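PDB 5D4N: nitrogen regulatory protein P-II from Thiomonas intermedia, which binds adenine nucleotides such as ADP and AMP and probably acts as a trimeric, bicarbonate-responsive PII-like regulator associated with carboxysomes. Local coordinates for residues 8-13 against 70-75. Numbering follows the deposited sequence.
Sequences PLKKLE and VPEELV
Leu9 lays its branch over the face of the Val70-Pro71 peptide, where the chain leaves strand 63-70: Leu9 CG lies 3.3 Å from Val70 O, and Leu9 CD1 reaches Pro71 CA at 3.9 Å. Replacing Leu9 with an alanine would probably open a gap over the Val70-Pro71 peptide and take away the apolar surface that Phe106 and Ala69, both of the AMP pocket, touch. Lys10 forms an antiparallel hydrogen-bonded pair with Val70: Lys10 N to Val70 O and Val70 N to Lys10 O are both 2.9 Å, at N-H...O angles of 157° and 164°. Here the ferredoxin-like PII fold passes from central strand 63-70 into the helix packed on its sheet. Bent at chi2 (-72°), the Lys10 chain crosses Val75 CG2, 3.7 Å from Lys10 CB, then runs alongside Glu72, with Lys10 CE 3.6 Å from Glu72 CG. Lys10 NZ stops 4.3 Å from Glu72 OE2, too far for a salt bridge, and forms one with Asp97 of strand 92-100 instead; a water accepts from the backbone N of Glu72 and donates to Pro8 O. Leu12, on the same face, brings CG to 4.4 Å from Val70 CG2, and both side chains pack on Leu78 of the helix.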
loop_
_atom_site.group_PDB
_atom_site.type_symbol
_atom_site.label_atom_id
_atom_site.label_comp_id
_atom_site.label_asym_id
_atom_site.label_seq_id
_atom_site.Cartn_x
_atom_site.Cartn_y
_atom_site.Cartn_z
ATOM N N PRO A 8 -15.821 0.057 -9.269
ATOM C CA PRO A 8 -15.317 0.558 -7.977
ATOM C C PRO A 8 -15.339 -0.491 -6.878
ATOM O O PRO A 8 -16.230 -1.358 -6.801
ATOM C CB PRO A 8 -16.276 1.699 -7.650
ATOM C CG PRO A 8 -17.549 1.306 -8.325
ATOM C CD PRO A 8 -17.163 0.602 -9.586
ATOM N N LEU A 9 -14.357 -0.401 -5.991
ATOM C CA LEU A 9 -14.307 -1.286 -4.828
ATOM C C LEU A 9 -13.581 -0.503 -3.740
ATOM O O LEU A 9 -13.075 0.584 -4.013
ATOM C CB LEU A 9 -13.506 -2.562 -5.144
ATOM C CG LEU A 9 -14.008 -3.897 -4.586
ATOM C CD1 LEU A 9 -15.261 -4.427 -5.268
ATOM C CD2 LEU A 9 -12.914 -4.941 -4.659
ATOM N N LYS A 10 -13.514 -1.050 -2.530
ATOM C CA LYS A 10 -12.753 -0.403 -1.453
ATOM C C LYS A 10 -11.553 -1.285 -1.149
ATOM O O LYS A 10 -11.584 -2.492 -1.448
ATOM C CB LYS A 10 -13.642 -0.269 -0.206
ATOM C CG LYS A 10 -14.882 0.637 -0.424
ATOM C CD LYS A 10 -14.518 2.113 -0.534
ATOM C CE LYS A 10 -15.783 2.915 -0.816
ATOM N NZ LYS A 10 -15.551 4.369 -0.786
ATOM N N LYS A 11 -10.470 -0.704 -0.622
ATOM C CA LYS A 11 -9.316 -1.511 -0.239
ATOM C C LYS A 11 -8.906 -1.074 1.144
ATOM O O LYS A 11 -8.620 0.108 1.375
ATOM C CB LYS A 11 -8.145 -1.335 -1.202
ATOM C CG LYS A 11 -7.055 -2.418 -1.031
ATOM C CD LYS A 11 -5.714 -1.974 -1.599
ATOM C CE LYS A 11 -5.000 -0.970 -0.735
ATOM N NZ LYS A 11 -3.664 -0.631 -1.342
ATOM N N LEU A 12 -8.911 -2.024 2.068
ATOM C CA LEU A 12 -8.455 -1.720 3.427
ATOM C C LEU A 12 -6.988 -2.039 3.563
ATOM O O LEU A 12 -6.506 -3.034 3.025
ATOM C CB LEU A 12 -9.202 -2.604 4.444
ATOM C CG LEU A 12 -10.739 -2.538 4.429
ATOM C CD1 LEU A 12 -11.311 -3.378 5.572
ATOM C CD2 LEU A 12 -11.225 -1.137 4.520
ATOM N N GLU A 13 -6.283 -1.215 4.341
ATOM C CA GLU A 13 -4.927 -1.529 4.799
ATOM C C GLU A 13 -5.077 -1.576 6.324
ATOM O O GLU A 13 -5.465 -0.568 6.927
ATOM C CB GLU A 13 -3.902 -0.449 4.428
ATOM C CG GLU A 13 -3.605 -0.531 2.934
ATOM C CD GLU A 13 -2.608 0.489 2.414
ATOM O OE1 GLU A 13 -2.272 1.446 3.144
ATOM O OE2 GLU A 13 -2.190 0.343 1.244
ATOM N N VAL A 70 -12.372 -5.166 -0.771
ATOM C CA VAL A 70 -13.726 -5.552 -0.371
ATOM C C VAL A 70 -14.773 -4.694 -1.058
ATOM O O VAL A 70 -14.536 -3.514 -1.312
ATOM C CB VAL A 70 -13.881 -5.451 1.171
ATOM C CG1 VAL A 70 -12.840 -6.288 1.892
ATOM C CG2 VAL A 70 -13.823 -4.006 1.696
ATOM N N PRO A 71 -15.977 -5.247 -1.280
ATOM C CA PRO A 71 -17.079 -4.410 -1.778
ATOM C C PRO A 71 -17.405 -3.351 -0.710
ATOM O O PRO A 71 -17.230 -3.612 0.490
ATOM C CB PRO A 71 -18.252 -5.401 -1.898
ATOM C CG PRO A 71 -17.650 -6.758 -1.814
ATOM C CD PRO A 71 -16.427 -6.629 -0.991
ATOM N N GLU A 72 -17.891 -2.161 -1.114
ATOM C CA GLU A 72 -18.205 -1.096 -0.170
ATOM C C GLU A 72 -19.149 -1.550 0.965
ATOM O O GLU A 72 -18.975 -1.112 2.104
ATOM C CB GLU A 72 -18.748 0.154 -0.884
ATOM C CG GLU A 72 -18.905 1.347 0.059
ATOM C CD GLU A 72 -19.437 2.654 -0.501
ATOM O OE1 GLU A 72 -19.617 2.758 -1.736
ATOM O OE2 GLU A 72 -19.653 3.587 0.306
ATOM N N GLU A 73 -20.133 -2.436 0.654
ATOM C CA GLU A 73 -21.088 -2.917 1.661
ATOM C C GLU A 73 -20.452 -3.667 2.847
ATOM O O GLU A 73 -21.083 -3.791 3.901
ATOM C CB GLU A 73 -22.241 -3.714 1.026
ATOM C CG GLU A 73 -21.822 -4.911 0.184
ATOM C CD GLU A 73 -21.590 -4.673 -1.298
ATOM O OE1 GLU A 73 -21.113 -3.572 -1.673
ATOM O OE2 GLU A 73 -21.766 -5.647 -2.067
ATOM N N LEU A 74 -19.212 -4.162 2.682
ATOM C CA LEU A 74 -18.547 -4.870 3.777
ATOM C C LEU A 74 -17.748 -3.944 4.681
ATOM O O LEU A 74 -17.372 -4.356 5.782
ATOM C CB LEU A 74 -17.646 -5.996 3.244
ATOM C CG LEU A 74 -18.274 -7.186 2.511
ATOM C CD1 LEU A 74 -17.246 -8.300 2.351
ATOM C CD2 LEU A 74 -19.580 -7.690 3.180
ATOM N N VAL A 75 -17.501 -2.690 4.245
ATOM C CA VAL A 75 -16.694 -1.741 5.007
ATOM C C VAL A 75 -17.254 -1.467 6.418
ATOM O O VAL A 75 -16.530 -1.679 7.391
ATOM C CB VAL A 75 -16.286 -0.471 4.215
ATOM C CG1 VAL A 75 -15.526 0.502 5.081
ATOM C CG2 VAL A 75 -15.463 -0.836 2.988
HETATM O O HOH W 1 -17.654 -1.517 -3.967
#